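Local coordinates for protein saframycin Mx1 synthetase B (Legionella pneumophila subsp. pneumophila, PDB 3KXW) that belongs to the ANL superfamily of AMP-binding enzymes, with a large N-terminal part and a smaller C-terminal one, at residues L71-L76 with I95-Q100; V119-D124 with I143-L148; E101-K106 with N532-V537. All coordinates share one frame; numbering follows the deposited sequence.

How the contacts relate
From the N terminus, contact 1 comes first: it joins the exits of strands 67-71 and 91-95, closing the strand-helix-strand unit built round helix 76-87. The chain then enters helix 101-114, whose first turn opens contact 3, a loop shut more than 400 residues later at 532-537. Contact 2, which pairs strands 118-121 and 143-147, falls entirely within that long span. Contacts 1 and 2 are parts of one sheet and touch directly, Leu-71 N lying 2.9 Å from Leu-120 O in a probable hydrogen bond. Contact 3 meets contact 1 through Tyr-96 and Gln-534 and ties this N-terminal sheet region to the C-terminal part; it does not touch contact 2.

Contact 1. Residues L71-L76 with I95-Q100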
loop_
_atom_site.group_PDB
_atom_site.type_symbol
_atom_site.label_atom_id
_atom_site.label_comp_id
_atom_site.label_asym_id
_atom_site.label_seq_id
_atom_site.Cartn_x
_atom_site.Cartn_y
_atom_site.Cartn_z
ATOM N N LEU A 71 -12.758 10.983 5.149
ATOM C CA LEU A 71 -11.990 10.692 6.354
ATOM C C LEU A 71 -12.622 9.486 7.015
ATOM O O LEU A 71 -13.657 9.616 7.694
ATOM C CB LEU A 71 -11.980 11.923 7.265
ATOM C CG LEU A 71 -11.023 12.036 8.439
ATOM C CD1 LEU A 71 -11.118 13.436 9.054
ATOM C CD2 LEU A 71 -11.340 10.970 9.491
ATOM N N PHE A 72 -12.029 8.307 6.802
ATOM C CA PHE A 72 -12.595 7.051 7.297
ATOM C C PHE A 72 -11.518 6.059 7.664
ATOM O O PHE A 72 -10.499 5.943 6.959
ATOM C CB PHE A 72 -13.468 6.375 6.221
ATOM C CG PHE A 72 -14.759 7.073 5.962
ATOM C CD1 PHE A 72 -15.877 6.799 6.744
ATOM C CD2 PHE A 72 -14.856 8.009 4.923
ATOM C CE1 PHE A 72 -17.086 7.472 6.515
ATOM C CE2 PHE A 72 -16.058 8.668 4.668
ATOM C CZ PHE A 72 -17.177 8.402 5.475
ATOM N N ALA A 73 -11.757 5.317 8.740
ATOM C CA ALA A 73 -11.031 4.079 8.974
ATOM C C ALA A 73 -11.515 3.046 7.943
ATOM O O ALA A 73 -12.570 3.226 7.318
ATOM C CB ALA A 73 -11.278 3.577 10.409
ATOM N N PRO A 74 -10.753 1.964 7.761
ATOM C CA PRO A 74 -11.213 0.900 6.870
ATOM C C PRO A 74 -12.611 0.407 7.259
ATOM O O PRO A 74 -12.940 0.359 8.433
ATOM C CB PRO A 74 -10.187 -0.217 7.107
ATOM C CG PRO A 74 -8.951 0.481 7.600
ATOM C CD PRO A 74 -9.490 1.616 8.441
ATOM N N GLY A 75 -13.417 0.026 6.277
ATOM C CA GLY A 75 -14.757 -0.437 6.544
ATOM C C GLY A 75 -15.689 -0.228 5.372
ATOM O O GLY A 75 -15.298 0.277 4.312
ATOM N N LEU A 76 -16.946 -0.615 5.552
ATOM C CA LEU A 76 -17.899 -0.447 4.467
ATOM C C LEU A 76 -18.267 1.028 4.258
ATOM O O LEU A 76 -18.532 1.423 3.116
ATOM C CB LEU A 76 -19.151 -1.311 4.670
ATOM C CG LEU A 76 -18.883 -2.826 4.698
ATOM C CD1 LEU A 76 -20.204 -3.581 4.798
ATOM C CD2 LEU A 76 -18.117 -3.254 3.453
ATOM N N ILE A 95 -8.395 9.835 2.995
ATOM C CA ILE A 95 -7.282 10.037 3.920
ATOM C C ILE A 95 -7.451 9.187 5.184
ATOM O O ILE A 95 -8.571 8.925 5.612
ATOM C CB ILE A 95 -7.127 11.527 4.345
ATOM C CG1 ILE A 95 -8.322 11.982 5.187
ATOM C CG2 ILE A 95 -6.949 12.420 3.142
ATOM C CD1 ILE A 95 -8.155 13.398 5.827
ATOM N N TYR A 96 -6.328 8.760 5.759
ATOM C CA TYR A 96 -6.293 8.126 7.080
ATOM C C TYR A 96 -6.838 9.092 8.115
ATOM O O TYR A 96 -6.511 10.271 8.083
ATOM C CB TYR A 96 -4.840 7.824 7.482
ATOM C CG TYR A 96 -4.116 6.786 6.656
ATOM C CD1 TYR A 96 -4.138 5.430 7.022
ATOM C CD2 TYR A 96 -3.366 7.152 5.532
ATOM C CE1 TYR A 96 -3.458 4.462 6.271
ATOM C CE2 TYR A 96 -2.688 6.185 4.774
ATOM C CZ TYR A 96 -2.740 4.846 5.154
ATOM O OH TYR A 96 -2.081 3.899 4.398
ATOM N N PRO A 97 -7.658 8.604 9.049
ATOM C CA PRO A 97 -8.074 9.486 10.144
ATOM C C PRO A 97 -6.835 10.059 10.850
ATOM O O PRO A 97 -5.886 9.307 11.106
ATOM C CB PRO A 97 -8.876 8.542 11.053
ATOM C CG PRO A 97 -9.466 7.567 10.098
ATOM C CD PRO A 97 -8.393 7.327 9.056
ATOM N N PRO A 98 -6.827 11.379 11.115
ATOM C CA PRO A 98 -5.644 12.094 11.627
ATOM C C PRO A 98 -5.492 11.898 13.133
ATOM O O PRO A 98 -5.601 12.854 13.909
ATOM C CB PRO A 98 -5.944 13.559 11.287
ATOM C CG PRO A 98 -7.451 13.650 11.266
ATOM C CD PRO A 98 -7.976 12.274 10.879
ATOM N N ALA A 99 -5.242 10.655 13.528
ATOM C CA ALA A 99 -5.287 10.265 14.936
ATOM C C ALA A 99 -4.090 10.764 15.739
ATOM O O ALA A 99 -4.161 10.890 16.959
ATOM C CB ALA A 99 -5.420 8.757 15.064
ATOM N N GLN A 100 -2.991 11.048 15.056
ATOM C CA GLN A 100 -1.796 11.524 15.743
ATOM C C GLN A 100 -1.146 12.663 14.972
ATOM O O GLN A 100 -1.598 13.057 13.889
ATOM C CB GLN A 100 -0.789 10.381 15.993
ATOM C CG GLN A 100 -1.307 9.195 16.842
ATOM C CD GLN A 100 -1.493 9.533 18.313
ATOM O OE1 GLN A 100 -0.928 10.500 18.816
ATOM N NE2 GLN A 100 -2.294 8.735 19.010
#
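The carbonyl oxygen of Phe-72 sits against the ring of Pro-97, with Phe-72 O 3.3 Å from Pro-97 CD. The same ring extends along the next peptide, bringing Pro-97 CG to 3.5 Å from Ala-73 N, so the Pro-97 ring packs on main chain here. The carbonyl of Ile-95 also faces this strip, but Ile-95 O stays 3.7 Å from Phe-72 N, which is no hydrogen bond. The regular pairing has ended by here: Leu-71 and Ile-95 form the last parallel bridge, and the runs 71-73 and 95-98 head off 82° apart.

The apolar centre is Leu-71. Its CG swings anti to the backbone N (chi1 -166°), and this sends the two methyls out to the prolines. CD2 of Leu-71 lies 3.6 Å from CA of Pro-97, crossing that residue at a slant, while CD1 of Leu-71 reaches toward Pro-98 and stops 3.8 Å from its CD. Ile-95 comes in beside the branch point, its CD1 4.1 Å from CG of Leu-71. Pro-98 is the centre of an inverse gamma turn, which bends the chain toward Gln-100, the N-cap of helix 101-114.

Strands 67-71 and 91-95 are joined through helix 76-87 in a beta-alpha-beta crossover, and this contact takes in the last residue of each strand and the loop that follows. Helix 101-114 packs on Ile-95 and Pro-98, Phe-72 is turned to helix 76-87, and strand 118-121 borders Leu-71 through Val-119 and Met-121.

Contact 2. Residues V119-D124 with I143-L148; sequences VLMIAD and IPAIAL
Ile-146 is gripped at both ends of its backbone by the strand beside it. Its N gives a hydrogen bond to Val-119 O at 2.9 Å, and its O accepts from Met-121 N in a longer bond of 3.2 Å. The ladder runs on in each direction: Val-119 N binds Pro-144 O, and Leu-148 N reaches Met-121 O at 2.9 Å. This alternation of bonds is that of parallel strands; the axes of the short segments 119-121 and 143-147 cross at -30°.

On one face, Val-119 CG1 presses to 3.6 Å from the CB of Ala-145. Met-121, present as selenomethionine, bends at its last torsion (chi3 72°) and brings its CE beside the same methyl, 4.1 Å from Ala-145 CB. The other face belongs to Leu-120 and Ile-146, which stand side by side and point the same way, Leu-120 CD2 being 3.8 Å from Ile-146 CB. Leu-120 CD1 meets Leu-148 CD1 at a slant. Past the end of strand 118-121, CA of Ala-123 lies 3.8 Å from CB of Ala-147, in the first turn of helix 123-129, where Glu-149 OE1 takes the hydrogen bond of Ala-123 N.

Leu-120 turns its own N and O away from this pair to Leu-69 and Leu-71, placing strand 118-121 between strands 67-71 and 143-147. Helix 76-87 covers Leu-148 on the Leu-120 face, and Phe-140 of the short strand 139-140 lies against Val-119 and Met-121.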
loop_
_atom_site.group_PDB
_atom_site.type_symbol
_atom_site.label_atom_id
_atom_site.label_comp_id
_atom_site.label_asym_id
_atom_site.label_seq_id
_atom_site.Cartn_x
_atom_site.Cartn_y
_atom_site.Cartn_z
ATOM N N VAL A 119 -16.214 17.349 3.501
ATOM C CA VAL A 119 -15.579 16.137 4.014
ATOM C C VAL A 119 -16.652 15.215 4.608
ATOM O O VAL A 119 -17.547 15.667 5.320
ATOM C CB VAL A 119 -14.418 16.429 5.027
ATOM C CG1 VAL A 119 -14.883 17.305 6.180
ATOM C CG2 VAL A 119 -13.813 15.128 5.558
ATOM N N LEU A 120 -16.582 13.938 4.249
ATOM C CA LEU A 120 -17.433 12.908 4.831
ATOM C C LEU A 120 -16.664 12.107 5.867
ATOM O O LEU A 120 -15.490 11.797 5.691
ATOM C CB LEU A 120 -17.977 11.963 3.749
ATOM C CG LEU A 120 -18.702 12.708 2.621
ATOM C CD1 LEU A 120 -19.198 11.738 1.569
ATOM C CD2 LEU A 120 -19.888 13.557 3.134
HETATM N N MSE A 121 -17.319 11.780 6.965
HETATM C CA MSE A 121 -16.689 10.923 7.970
HETATM C C MSE A 121 -17.803 10.325 8.805
HETATM O O MSE A 121 -18.929 10.762 8.685
HETATM C CB MSE A 121 -15.752 11.761 8.851
HETATM C CG MSE A 121 -16.477 12.801 9.714
HETATM SE SE MSE A 121 -15.190 13.927 10.695
HETATM C CE MSE A 121 -14.484 15.020 9.212
ATOM N N ILE A 122 -17.505 9.362 9.678
ATOM C CA ILE A 122 -18.578 8.830 10.528
ATOM C C ILE A 122 -18.909 9.765 11.703
ATOM O O ILE A 122 -18.085 10.580 12.101
ATOM C CB ILE A 122 -18.302 7.409 11.049
ATOM C CG1 ILE A 122 -17.160 7.414 12.068
ATOM C CG2 ILE A 122 -18.064 6.443 9.890
ATOM C CD1 ILE A 122 -16.978 6.089 12.770
ATOM N N ALA A 123 -20.123 9.639 12.245
ATOM C CA ALA A 123 -20.590 10.528 13.310
ATOM C C ALA A 123 -19.627 10.619 14.492
ATOM O O ALA A 123 -19.352 11.708 14.991
ATOM C CB ALA A 123 -21.997 10.127 13.781
ATOM N N ASP A 124 -19.109 9.480 14.927
ATOM C CA ASP A 124 -18.109 9.452 15.992
ATOM C C ASP A 124 -16.950 10.380 15.683
ATOM O O ASP A 124 -16.372 10.989 16.588
ATOM C CB ASP A 124 -17.578 8.028 16.211
ATOM C CG ASP A 124 -18.547 7.158 17.011
ATOM O OD1 ASP A 124 -19.571 7.696 17.505
ATOM O OD2 ASP A 124 -18.284 5.942 17.157
ATOM N N ILE A 143 -13.216 22.743 6.476
ATOM C CA ILE A 143 -14.047 22.150 5.430
ATOM C C ILE A 143 -15.362 21.690 6.034
ATOM O O ILE A 143 -15.356 20.966 7.023
ATOM C CB ILE A 143 -13.385 20.903 4.787
ATOM C CG1 ILE A 143 -11.923 21.166 4.430
ATOM C CG2 ILE A 143 -14.188 20.472 3.559
ATOM C CD1 ILE A 143 -11.741 22.384 3.531
ATOM N N PRO A 144 -16.493 22.094 5.444
ATOM C CA PRO A 144 -17.773 21.629 5.988
ATOM C C PRO A 144 -17.828 20.103 6.024
ATOM O O PRO A 144 -17.477 19.437 5.041
ATOM C CB PRO A 144 -18.802 22.170 4.989
ATOM C CG PRO A 144 -18.163 23.393 4.418
ATOM C CD PRO A 144 -16.673 23.086 4.368
ATOM N N ALA A 145 -18.274 19.569 7.153
ATOM C CA ALA A 145 -18.245 18.133 7.390
ATOM C C ALA A 145 -19.660 17.580 7.471
ATOM O O ALA A 145 -20.599 18.292 7.853
ATOM C CB ALA A 145 -17.431 17.808 8.657
ATOM N N ILE A 146 -19.818 16.325 7.070
ATOM C CA ILE A 146 -21.111 15.655 7.094
ATOM C C ILE A 146 -20.915 14.239 7.593
ATOM O O ILE A 146 -20.053 13.502 7.091
ATOM C CB ILE A 146 -21.760 15.586 5.698
ATOM C CG1 ILE A 146 -21.997 16.980 5.134
ATOM C CG2 ILE A 146 -23.096 14.781 5.747
ATOM C CD1 ILE A 146 -22.582 16.951 3.715
ATOM N N ALA A 147 -21.689 13.866 8.602
ATOM C CA ALA A 147 -21.657 12.510 9.124
ATOM C C ALA A 147 -22.358 11.560 8.172
ATOM O O ALA A 147 -23.506 11.785 7.796
ATOM C CB ALA A 147 -22.330 12.463 10.488
ATOM N N LEU A 148 -21.691 10.469 7.811
ATOM C CA LEU A 148 -22.277 9.565 6.831
ATOM C C LEU A 148 -23.599 8.976 7.348
ATOM O O LEU A 148 -24.544 8.818 6.578
ATOM C CB LEU A 148 -21.288 8.462 6.399
ATOM C CG LEU A 148 -21.487 7.925 4.973
ATOM C CD1 LEU A 148 -21.082 8.926 3.879
ATOM C CD2 LEU A 148 -20.753 6.592 4.776
#

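Contact 3. Residues E101-K106 with N532-V537; sequences EKLLDK and NHQLEV
The imidazole of His-533 and the amide of Gln-534 are the flat groups that helix 101-114 meets. Lys-102 crosses the imidazole at about a right angle and touches it with the base of its chain: Lys-102 CB is 4.1 Å from His-533 CE1, with CG similarly close to ND1. The other ring nitrogen is held by a residue outside the two segments: Ser-476 OG hydrogen-bonds both NE2 of His-533 and ND2 of Asn-532, which should fix both groups. At the Gln-534 amide, Leu-103 CD2 packs 3.8 Å from NE2, while Lys-106 NZ donates to OE1 at 3.2 Å. That ammonium sits well above the carbonyl plane, 46° out of it, so it misses the lone-pair directions.

Lys-102 turns its charge elsewhere. The chain first goes out to the histidine, CG lying opposite the backbone N (chi1 -168°), then curls back through bends at chi2 and chi4 until NZ reaches OD2 of Asp-105 on the same helix, a 2.7 Å salt bridge made on the anti lone pair. Arg-109 shares that carboxylate oxygen.

Between the backbones lies one water. It accepts from Leu-103 N at 3.0 Å and donates to Asn-532 O at 3.1 Å, joining the first turn of helix 101-114 to the end region of helix 515-533. Gln-534 follows with positive phi, leaving the helical path, and its side chain also packs on Tyr-96.

Two family regions meet here, the AMP-binding enzyme part and the C-terminal part. The bound 5'-O-[(S)-(dodecanoyloxy)(hydroxy)phosphoryl]adenosine lies about 9 Å from the Gln-534 side chain. A small C-terminal domain resting on a large N-terminal one near the ligand pocket is characteristic of ANL enzymes.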
loop_
_atom_site.group_PDB
_atom_site.type_symbol
_atom_site.label_atom_id
_atom_site.label_comp_id
_atom_site.label_asym_id
_atom_site.label_seq_id
_atom_site.Cartn_x
_atom_site.Cartn_y
_atom_site.Cartn_z
ATOM N N GLU A 101 -0.077 13.202 15.546
ATOM C CA GLU A 101 0.466 14.461 15.057
ATOM C C GLU A 101 0.781 14.461 13.563
ATOM O O GLU A 101 0.323 15.344 12.816
ATOM C CB GLU A 101 1.712 14.839 15.870
ATOM C CG GLU A 101 1.382 15.568 17.167
ATOM C CD GLU A 101 1.043 14.635 18.325
ATOM O OE1 GLU A 101 0.931 13.388 18.104
ATOM O OE2 GLU A 101 0.881 15.169 19.461
ATOM N N LYS A 102 1.570 13.478 13.136
ATOM C CA LYS A 102 2.021 13.415 11.748
ATOM C C LYS A 102 0.857 13.112 10.802
ATOM O O LYS A 102 0.775 13.683 9.711
ATOM C CB LYS A 102 3.158 12.392 11.574
ATOM C CG LYS A 102 3.875 12.466 10.221
ATOM C CD LYS A 102 4.460 13.858 9.982
ATOM C CE LYS A 102 4.571 14.172 8.488
ATOM N NZ LYS A 102 3.219 14.436 7.864
ATOM N N LEU A 103 -0.043 12.219 11.203
ATOM C CA LEU A 103 -1.226 11.953 10.371
ATOM C C LEU A 103 -2.076 13.213 10.184
ATOM O O LEU A 103 -2.774 13.363 9.177
ATOM C CB LEU A 103 -2.099 10.840 10.966
ATOM C CG LEU A 103 -1.554 9.413 10.897
ATOM C CD1 LEU A 103 -2.268 8.553 11.942
ATOM C CD2 LEU A 103 -1.678 8.794 9.509
ATOM N N LEU A 104 -2.035 14.101 11.173
ATOM C CA LEU A 104 -2.831 15.331 11.119
ATOM C C LEU A 104 -2.166 16.385 10.242
ATOM O O LEU A 104 -2.827 17.093 9.473
ATOM C CB LEU A 104 -3.074 15.878 12.523
ATOM C CG LEU A 104 -3.769 17.248 12.576
ATOM C CD1 LEU A 104 -5.151 17.190 11.952
ATOM C CD2 LEU A 104 -3.847 17.703 14.031
ATOM N N ASP A 105 -0.847 16.469 10.352
ATOM C CA ASP A 105 -0.058 17.294 9.456
ATOM C C ASP A 105 -0.283 16.870 7.994
ATOM O O ASP A 105 -0.460 17.710 7.115
ATOM C CB ASP A 105 1.424 17.154 9.819
ATOM C CG ASP A 105 2.325 17.815 8.815
ATOM O OD1 ASP A 105 2.396 19.058 8.830
ATOM O OD2 ASP A 105 2.952 17.089 8.005
ATOM N N LYS A 106 -0.256 15.566 7.738
ATOM C CA LYS A 106 -0.474 15.060 6.387
ATOM C C LYS A 106 -1.870 15.451 5.891
ATOM O O LYS A 106 -2.038 15.908 4.760
ATOM C CB LYS A 106 -0.265 13.535 6.334
ATOM C CG LYS A 106 -0.758 12.883 5.042
ATOM C CD LYS A 106 0.068 11.678 4.637
ATOM C CE LYS A 106 -0.222 10.464 5.489
ATOM N NZ LYS A 106 0.343 9.262 4.814
ATOM N N ASN A 532 1.421 5.294 12.530
ATOM C CA ASN A 532 1.745 6.714 12.493
ATOM C C ASN A 532 2.461 7.165 11.228
ATOM O O ASN A 532 2.369 8.334 10.857
ATOM C CB ASN A 532 2.586 7.106 13.719
ATOM C CG ASN A 532 1.776 7.112 15.021
ATOM O OD1 ASN A 532 0.664 6.579 15.089
ATOM N ND2 ASN A 532 2.345 7.716 16.065
ATOM N N HIS A 533 3.176 6.257 10.567
ATOM C CA HIS A 533 4.065 6.657 9.468
ATOM C C HIS A 533 3.958 5.833 8.190
ATOM O O HIS A 533 4.614 6.131 7.183
ATOM C CB HIS A 533 5.512 6.680 9.963
ATOM C CG HIS A 533 5.694 7.558 11.152
ATOM N ND1 HIS A 533 5.762 8.931 11.053
ATOM C CD2 HIS A 533 5.739 7.269 12.473
ATOM C CE1 HIS A 533 5.893 9.448 12.267
ATOM N NE2 HIS A 533 5.878 8.460 13.146
ATOM N N GLN A 534 3.126 4.807 8.231
ATOM C CA GLN A 534 3.008 3.889 7.096
ATOM C C GLN A 534 4.374 3.348 6.703
ATOM O O GLN A 534 4.681 3.235 5.514
ATOM C CB GLN A 534 2.323 4.582 5.899
ATOM C CG GLN A 534 0.839 4.891 6.118
ATOM C CD GLN A 534 0.615 5.950 7.179
ATOM O OE1 GLN A 534 1.082 7.090 7.054
ATOM N NE2 GLN A 534 -0.104 5.585 8.234
ATOM N N LEU A 535 5.199 3.019 7.702
ATOM C CA LEU A 535 6.494 2.418 7.448
ATOM C C LEU A 535 6.625 1.126 8.251
ATOM O O LEU A 535 5.947 0.962 9.263
ATOM C CB LEU A 535 7.632 3.370 7.847
ATOM C CG LEU A 535 7.746 4.678 7.043
ATOM C CD1 LEU A 535 8.650 5.646 7.770
ATOM C CD2 LEU A 535 8.271 4.395 5.633
ATOM N N GLU A 536 7.482 0.220 7.791
ATOM C CA GLU A 536 7.714 -1.043 8.500
ATOM C C GLU A 536 9.099 -1.125 9.130
ATOM O O GLU A 536 10.097 -1.130 8.416
ATOM C CB GLU A 536 7.542 -2.235 7.559
ATOM C CG GLU A 536 6.203 -2.274 6.853
ATOM C CD GLU A 536 6.287 -1.640 5.493
ATOM O OE1 GLU A 536 6.936 -0.587 5.371
ATOM O OE2 GLU A 536 5.731 -2.193 4.525
ATOM N N VAL A 537 9.162 -1.224 10.460
ATOM C CA VAL A 537 10.453 -1.431 11.149
ATOM C C VAL A 537 11.034 -2.820 10.894
ATOM O O VAL A 537 10.349 -3.828 11.074
ATOM C CB VAL A 537 10.323 -1.249 12.668
ATOM C CG1 VAL A 537 11.690 -1.464 13.331
ATOM C CG2 VAL A 537 9.779 0.145 12.990
HETATM O O HOH W 1 1.160 10.133 13.026
#